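Local coordinates for protein diol-dehydratase (Roseburia inulinivorans, PDB 5I2A) that dehydrates 1,2-propanediol as a B12-independent diol dehydratase of the glycyl radical enzyme family, at residues A[147-151]-A[152-156]; A[501-504]-A[505-508]; A[700-703]-A[704-707]; A[667-670]-A[671-675]. All blocks are in the same frame, centred on the assembly; numbering follows the deposited sequence.

Contact 1. Residues A[147-151]-A[152-156]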
# COMPACT_ATOMS: atom_id res chain seq x y z
N ARG A 147 24.42 -5.31 7.10
CA ARG A 147 25.75 -5.64 7.61
C ARG A 147 25.72 -6.99 8.34
O ARG A 147 26.59 -7.82 8.15
CB ARG A 147 26.27 -4.54 8.55
CG ARG A 147 27.67 -4.82 9.09
CD ARG A 147 28.18 -3.69 9.97
NE ARG A 147 27.35 -3.56 11.17
CZ ARG A 147 27.39 -2.55 12.02
NH1 ARG A 147 28.23 -1.53 11.83
NH2 ARG A 147 26.58 -2.54 13.07
N ALA A 148 24.70 -7.19 9.17
CA ALA A 148 24.57 -8.44 9.91
C ALA A 148 24.48 -9.64 8.96
O ALA A 148 25.06 -10.70 9.21
CB ALA A 148 23.35 -8.38 10.83
N MET A 149 23.78 -9.46 7.85
CA MET A 149 23.60 -10.55 6.89
C MET A 149 24.89 -10.80 6.14
O MET A 149 25.24 -11.94 5.86
CB MET A 149 22.46 -10.24 5.93
CG MET A 149 21.09 -10.25 6.62
SD MET A 149 19.76 -9.76 5.51
CE MET A 149 20.05 -8.05 5.32
N LYS A 150 25.61 -9.72 5.83
CA LYS A 150 26.89 -9.82 5.12
C LYS A 150 27.89 -10.62 5.96
O LYS A 150 28.71 -11.37 5.43
CB LYS A 150 27.41 -8.42 4.80
CG LYS A 150 28.76 -8.37 4.08
CD LYS A 150 29.12 -6.92 3.72
CE LYS A 150 30.55 -6.56 4.12
NZ LYS A 150 31.57 -7.48 3.54
N HIS A 151 27.79 -10.49 7.27
CA HIS A 151 28.66 -11.23 8.17
C HIS A 151 27.99 -12.50 8.72
O HIS A 151 28.43 -13.07 9.73
CB HIS A 151 29.12 -10.31 9.30
CG HIS A 151 30.07 -9.25 8.83
ND1 HIS A 151 31.43 -9.46 8.75
CD2 HIS A 151 29.85 -7.99 8.39
CE1 HIS A 151 32.01 -8.36 8.30
NE2 HIS A 151 31.07 -7.45 8.07
N ASN A 152 26.92 -12.92 8.05
CA ASN A 152 26.31 -14.22 8.29
C ASN A 152 25.83 -14.49 9.72
O ASN A 152 25.94 -15.61 10.21
CB ASN A 152 27.29 -15.32 7.87
CG ASN A 152 27.72 -15.19 6.43
OD1 ASN A 152 26.90 -14.95 5.56
ND2 ASN A 152 29.01 -15.33 6.18
N PHE A 153 25.29 -13.47 10.38
CA PHE A 153 24.63 -13.70 11.66
C PHE A 153 23.34 -14.48 11.46
O PHE A 153 22.99 -15.33 12.27
CB PHE A 153 24.36 -12.39 12.40
CG PHE A 153 25.59 -11.79 12.99
CD1 PHE A 153 26.00 -12.16 14.25
CD2 PHE A 153 26.36 -10.90 12.27
CE1 PHE A 153 27.16 -11.64 14.78
CE2 PHE A 153 27.51 -10.36 12.80
CZ PHE A 153 27.91 -10.73 14.05
N PHE A 154 22.65 -14.19 10.35
CA PHE A 154 21.40 -14.84 10.01
C PHE A 154 21.14 -14.71 8.50
O PHE A 154 21.73 -13.86 7.85
CB PHE A 154 20.22 -14.24 10.80
CG PHE A 154 20.03 -12.75 10.59
CD1 PHE A 154 19.30 -12.28 9.50
CD2 PHE A 154 20.59 -11.83 11.46
CE1 PHE A 154 19.13 -10.92 9.29
CE2 PHE A 154 20.43 -10.46 11.25
CZ PHE A 154 19.71 -10.00 10.17
N THR A 155 20.28 -15.55 7.96
CA THR A 155 19.80 -15.34 6.59
C THR A 155 18.28 -15.45 6.52
O THR A 155 17.71 -16.44 6.97
CB THR A 155 20.43 -16.33 5.57
OG1 THR A 155 19.70 -16.24 4.34
CG2 THR A 155 20.36 -17.78 6.06
N PRO A 156 17.63 -14.40 5.99
CA PRO A 156 16.20 -14.37 5.71
C PRO A 156 15.92 -14.71 4.26
O PRO A 156 14.91 -14.30 3.74
CB PRO A 156 15.84 -12.91 6.00
CG PRO A 156 17.06 -12.16 5.47
CD PRO A 156 18.26 -13.11 5.66
O HOH W 1 23.56 -14.22 5.80
O HOH W 2 27.73 -13.02 2.97
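M149 reaches past the end of its helix to meet F154 and P156. Its CB lies at the margin of the contact, 4.2 Å from F154 O. A chi1 of -69° places CG anti to the carbonyl carbon, which brings M149 CG 3.4 Å from F154 CE1 in an oblique approach to the ring. SD continues past the same ring, 5.1 Å from its centroid and well off the normal, a Met-aromatic contact, and presses on the proline, 3.6 Å from P156 CG, the two side chains crossing at about a right angle. A148 CB meets another part of the F154 ring, 3.6 Å from CE2. The backbone here forms a Schellman motif: F153 N bonds to A148 O at 3.0 Å and nearly straight (170°), N152 N bonds to M149 O at 2.9 Å, and N152 has the positive phi of the C-prime residue. A148 O also lies at the edge of the F153 ring, near its plane. A water lies 2.8 Å from M149 O and from F154 O, at the junction of helix end and strand. Beyond the turn, strand 154-155 pairs antiparallel with 454-457, while A148, F153 and P156 pack against L506, N503 and I514 of helix 489-521.

Contact 2. Residues A[501-504]-A[505-508]; sequences LYNI and ELMV
Y502 and L506, one helical turn apart, supply the apolar part of this contact. The tyrosine CG stands anti to the backbone N (chi1 -179°), and the two side chains cross at a slant, with L506 CG over one ring face and L506 CD1 nearest, 3.6 Å from Y502 CE2 and 4.0 Å from Y502 CZ. N503 OD1 stays at the fringe, 4.2 Å from L506 CD1. Carbon-to-carbonyl packing follows the backbone, with M507 CB 3.3 Å from I504 O and V508 CG2 3.4 Å from that same oxygen. The main-chain bonds identify the motif as regular alpha-helix, each running from residue i+4 back to i: E505 N to L501 O, M507 N to N503 O, V508 N to I504 O at 3.0 Å, and a weak one from L506 N to Y502 O at 3.3 Å. This is the middle of the long helix 489-521, which has the second subunit along one flank. Two polar ends find partners outside these residues. E505 is extended beyond CG, and its OE2 accepts a hydrogen bond from G196 N of the second subunit, whose F195 packs on L506; N503 ND2 bonds to Q499 O and S477 OG.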
# COMPACT_ATOMS: atom_id res chain seq x y z
N LEU A 501 20.98 -10.32 21.54
CA LEU A 501 19.85 -9.41 21.49
C LEU A 501 19.98 -8.43 20.33
O LEU A 501 19.03 -8.21 19.58
CB LEU A 501 19.69 -8.65 22.81
CG LEU A 501 18.45 -7.77 22.94
CD1 LEU A 501 17.18 -8.56 22.70
CD2 LEU A 501 18.42 -7.08 24.30
N TYR A 502 21.17 -7.85 20.17
CA TYR A 502 21.40 -6.91 19.07
C TYR A 502 21.10 -7.54 17.71
O TYR A 502 20.39 -6.96 16.88
CB TYR A 502 22.85 -6.42 19.09
CG TYR A 502 23.17 -5.42 18.00
CD1 TYR A 502 22.72 -4.11 18.07
CD2 TYR A 502 23.92 -5.80 16.89
CE1 TYR A 502 23.01 -3.20 17.08
CE2 TYR A 502 24.22 -4.89 15.89
CZ TYR A 502 23.76 -3.60 15.99
OH TYR A 502 24.06 -2.69 15.00
N ASN A 503 21.64 -8.73 17.48
CA ASN A 503 21.49 -9.37 16.18
C ASN A 503 20.12 -9.99 15.96
O ASN A 503 19.65 -10.06 14.83
CB ASN A 503 22.61 -10.39 15.99
CG ASN A 503 23.90 -9.71 15.62
OD1 ASN A 503 24.05 -9.24 14.49
ND2 ASN A 503 24.82 -9.61 16.57
N ILE A 504 19.47 -10.41 17.03
CA ILE A 504 18.09 -10.87 16.92
C ILE A 504 17.18 -9.74 16.42
O ILE A 504 16.34 -9.94 15.56
CB ILE A 504 17.56 -11.39 18.26
CG1 ILE A 504 18.18 -12.76 18.56
CG2 ILE A 504 16.03 -11.51 18.24
CD1 ILE A 504 17.99 -13.19 20.01
N GLU A 505 17.38 -8.54 16.95
CA GLU A 505 16.53 -7.42 16.56
C GLU A 505 16.73 -7.04 15.09
O GLU A 505 15.79 -6.65 14.40
CB GLU A 505 16.76 -6.21 17.47
CG GLU A 505 15.85 -5.04 17.12
CD GLU A 505 15.76 -3.98 18.21
OE1 GLU A 505 16.57 -4.01 19.16
OE2 GLU A 505 14.86 -3.11 18.12
N LEU A 506 17.97 -7.15 14.61
CA LEU A 506 18.24 -6.95 13.19
C LEU A 506 17.55 -8.00 12.31
O LEU A 506 17.11 -7.69 11.20
CB LEU A 506 19.75 -6.97 12.94
CG LEU A 506 20.52 -5.82 13.60
CD1 LEU A 506 21.99 -5.85 13.22
CD2 LEU A 506 19.89 -4.48 13.21
N MET A 507 17.47 -9.24 12.79
CA MET A 507 16.77 -10.29 12.07
C MET A 507 15.28 -9.93 11.99
O MET A 507 14.66 -10.13 10.96
CB MET A 507 16.95 -11.65 12.75
CG MET A 507 16.21 -12.78 12.05
SD MET A 507 16.50 -14.40 12.76
CE MET A 507 15.97 -14.23 14.46
N VAL A 508 14.73 -9.39 13.07
CA VAL A 508 13.34 -8.93 13.09
C VAL A 508 13.17 -7.83 12.03
O VAL A 508 12.21 -7.83 11.27
CB VAL A 508 12.91 -8.44 14.50
CG1 VAL A 508 11.52 -7.79 14.47
CG2 VAL A 508 12.95 -9.60 15.52

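Contact 3. Residues A[700-703]-A[704-707]; sequences VPLG and AQTG
V700 opens the contact by accepting A704 N at its carbonyl oxygen, 3.1 Å away, an i to i+4 bond of helical kind. P701 O comes next and is met by carbon: A704 CB lies 3.4 Å from it and Q705 CG 3.5 Å, so the glutamine chain runs back alongside the helix. L702 O is gripped twice, by T706 OG1 at 2.8 Å and by Q705 N at 2.9 Å, and the two donors reach it from opposite faces of its carbonyl plane. The hydroxyl is delivered by a chi1 of -53°, which sets OG1 beside its own backbone N and turns it back to the helix; as it donates to L702 O, it also takes a hydrogen bond from N457 ND2. A valine in place of T706 would probably strip L702 O of one of its two donors and N457 ND2 of this acceptor. Farther on, the carbonyls of T706 and G707 bond to R713. G703 O receives T706 N at 3.0 Å, from above the carbonyl plane (67° out of it). This last bond closes a type I beta turn from G703 to T706, by which the chain leaves the short helix 699-703 for the loop that follows.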
# COMPACT_ATOMS: atom_id res chain seq x y z
N VAL A 700 24.72 -27.24 7.98
CA VAL A 700 25.97 -27.44 7.25
C VAL A 700 26.50 -26.10 6.66
O VAL A 700 27.59 -25.69 7.00
CB VAL A 700 25.81 -28.53 6.17
CG1 VAL A 700 27.03 -28.59 5.26
CG2 VAL A 700 25.52 -29.87 6.85
N PRO A 701 25.71 -25.40 5.81
CA PRO A 701 26.27 -24.10 5.38
C PRO A 701 26.45 -23.06 6.50
O PRO A 701 27.39 -22.27 6.40
CB PRO A 701 25.25 -23.60 4.34
CG PRO A 701 23.97 -24.34 4.64
CD PRO A 701 24.45 -25.71 5.11
N LEU A 702 25.62 -23.06 7.54
CA LEU A 702 25.83 -22.08 8.61
C LEU A 702 27.13 -22.40 9.35
O LEU A 702 27.90 -21.49 9.68
CB LEU A 702 24.65 -22.04 9.58
CG LEU A 702 23.63 -20.92 9.31
CD1 LEU A 702 23.05 -21.01 7.89
CD2 LEU A 702 22.50 -20.94 10.36
N GLY A 703 27.38 -23.68 9.59
CA GLY A 703 28.63 -24.09 10.18
C GLY A 703 29.85 -23.71 9.34
O GLY A 703 30.91 -23.38 9.88
N ALA A 704 29.69 -23.73 8.03
CA ALA A 704 30.76 -23.33 7.12
C ALA A 704 31.09 -21.84 7.25
O ALA A 704 32.13 -21.40 6.80
CB ALA A 704 30.39 -23.67 5.67
N GLN A 705 30.21 -21.08 7.90
CA GLN A 705 30.39 -19.64 8.07
C GLN A 705 30.88 -19.32 9.47
O GLN A 705 30.98 -18.16 9.87
CB GLN A 705 29.08 -18.90 7.78
CG GLN A 705 28.67 -18.99 6.32
CD GLN A 705 27.23 -18.59 6.10
OE1 GLN A 705 26.42 -18.57 7.02
NE2 GLN A 705 26.90 -18.26 4.87
N THR A 706 31.17 -20.37 10.21
CA THR A 706 31.45 -20.25 11.63
C THR A 706 32.86 -20.72 11.90
O THR A 706 33.21 -21.84 11.53
CB THR A 706 30.46 -21.08 12.44
OG1 THR A 706 29.12 -20.72 12.07
CG2 THR A 706 30.67 -20.90 13.94
N GLY A 707 33.66 -19.89 12.55
CA GLY A 707 34.98 -20.32 12.99
C GLY A 707 34.94 -21.43 14.03
O GLY A 707 33.86 -21.89 14.45

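Contact 4. Residues A[667-670]-A[671-675]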
# COMPACT_ATOMS: atom_id res chain seq x y z
N ALA A 667 22.77 -24.95 28.53
CA ALA A 667 22.01 -25.11 27.30
C ALA A 667 20.65 -24.44 27.44
O ALA A 667 20.20 -23.75 26.53
CB ALA A 667 21.85 -26.57 26.94
N ARG A 668 20.00 -24.66 28.58
CA ARG A 668 18.70 -24.08 28.86
C ARG A 668 18.79 -22.56 28.89
O ARG A 668 17.99 -21.85 28.29
CB ARG A 668 18.13 -24.60 30.19
CG ARG A 668 16.77 -24.00 30.60
CD ARG A 668 16.31 -24.55 31.97
NE ARG A 668 15.03 -24.01 32.43
CZ ARG A 668 13.83 -24.48 32.08
NH1 ARG A 668 13.72 -25.50 31.23
NH2 ARG A 668 12.73 -23.93 32.57
N GLU A 669 19.79 -22.06 29.61
CA GLU A 669 19.98 -20.62 29.77
C GLU A 669 20.30 -19.95 28.43
O GLU A 669 19.78 -18.89 28.11
CB GLU A 669 21.09 -20.36 30.81
CG GLU A 669 21.17 -18.94 31.32
CD GLU A 669 22.23 -18.75 32.42
OE1 GLU A 669 22.70 -19.76 33.00
OE2 GLU A 669 22.59 -17.59 32.71
N ALA A 670 21.15 -20.59 27.64
CA ALA A 670 21.54 -20.03 26.35
C ALA A 670 20.37 -20.03 25.36
O ALA A 670 20.22 -19.09 24.59
CB ALA A 670 22.71 -20.78 25.77
N ALA A 671 19.57 -21.09 25.37
CA ALA A 671 18.37 -21.15 24.54
C ALA A 671 17.47 -19.94 24.84
O ALA A 671 16.94 -19.31 23.91
CB ALA A 671 17.63 -22.45 24.74
N TYR A 672 17.32 -19.61 26.12
CA TYR A 672 16.50 -18.47 26.51
C TYR A 672 17.02 -17.14 25.95
O TYR A 672 16.23 -16.24 25.71
CB TYR A 672 16.41 -18.36 28.03
CG TYR A 672 15.29 -19.16 28.67
CD1 TYR A 672 14.02 -19.19 28.10
CD2 TYR A 672 15.51 -19.86 29.85
CE1 TYR A 672 13.00 -19.91 28.71
CE2 TYR A 672 14.49 -20.58 30.45
CZ TYR A 672 13.25 -20.61 29.89
OH TYR A 672 12.25 -21.33 30.50
N PHE A 673 18.33 -17.01 25.75
CA PHE A 673 18.89 -15.80 25.15
C PHE A 673 18.37 -15.59 23.72
O PHE A 673 18.47 -14.49 23.15
CB PHE A 673 20.43 -15.84 25.13
CG PHE A 673 21.06 -15.61 26.48
CD1 PHE A 673 20.28 -15.31 27.58
CD2 PHE A 673 22.43 -15.67 26.63
CE1 PHE A 673 20.86 -15.08 28.84
CE2 PHE A 673 23.02 -15.44 27.87
CZ PHE A 673 22.23 -15.15 28.97
N TYR A 674 17.83 -16.66 23.13
CA TYR A 674 17.24 -16.59 21.80
C TYR A 674 15.71 -16.57 21.88
O TYR A 674 15.08 -15.73 21.25
CB TYR A 674 17.70 -17.77 20.94
CG TYR A 674 17.15 -17.74 19.52
CD1 TYR A 674 17.66 -16.87 18.57
CD2 TYR A 674 16.13 -18.60 19.13
CE1 TYR A 674 17.16 -16.85 17.28
CE2 TYR A 674 15.63 -18.59 17.83
CZ TYR A 674 16.15 -17.72 16.92
OH TYR A 674 15.66 -17.69 15.64
N THR A 675 15.13 -17.47 22.67
CA THR A 675 13.68 -17.65 22.66
C THR A 675 12.91 -16.58 23.44
O THR A 675 11.79 -16.27 23.08
CB THR A 675 13.28 -19.03 23.21
OG1 THR A 675 13.77 -19.18 24.55
CG2 THR A 675 13.87 -20.15 22.32
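R668 and Y672 run side by side in the same direction from successive helical turns. The arginine has CG anti to its amide nitrogen (chi1 178°) and stays extended as far as NE, which carries its aliphatic part past the tyrosine ring, with R668 CG 4.1 Å from Y672 CE2. At the ends, Y672 OH stands over one face of the guanidinium, whose plane is 83° from that of the ring; the 3.4 Å between R668 NH2 and Y672 OH is packing, because the angle is poor for a hydrogen bond. Underneath is alpha-helix, residues of 661-678, with i+4 to i bonds from A671 N to A667 O at 3.0 Å and from Y672 N to R668 O at 3.2 Å. F673 takes a chi1 of -74° that lays its ring against the backbone, E669 O being 3.6 Å above one face and offset toward the rim. The polar ends have other partners: Y672 OH bonds to D745 OD2 and R668 NH1 to K743 O. With a leucine in place of Y672, D745 would probably lose its hydroxyl mate, and R668 the ring and hydroxyl it lies against. A670 and A671 turn their small side chains to helix 558-574, packing on V561, L565 and I558.

Overall arrangement
Along the chain the order is contact 1, contact 2, contact 4, contact 3. Helix 489-521, carrying contact 2, lies between two of the others: contact 1 is about 10 Å away and contact 4 about 15 Å, centre to centre, and it touches both. R147, F153 and F154 meet it from the contact 1 side, F673 and Y674 from helix 661-678. Contact 3 instead touches contact 1, about 12 Å away between centres, where Q705 packs on N152, and stays about 9 Å from contacts 2 and 4 at the nearest atoms. F456 adds a second tie, packing on N503, I504, M507 and Y674. Two helix ends and two mid-helix turns thus pack into one region of the fold.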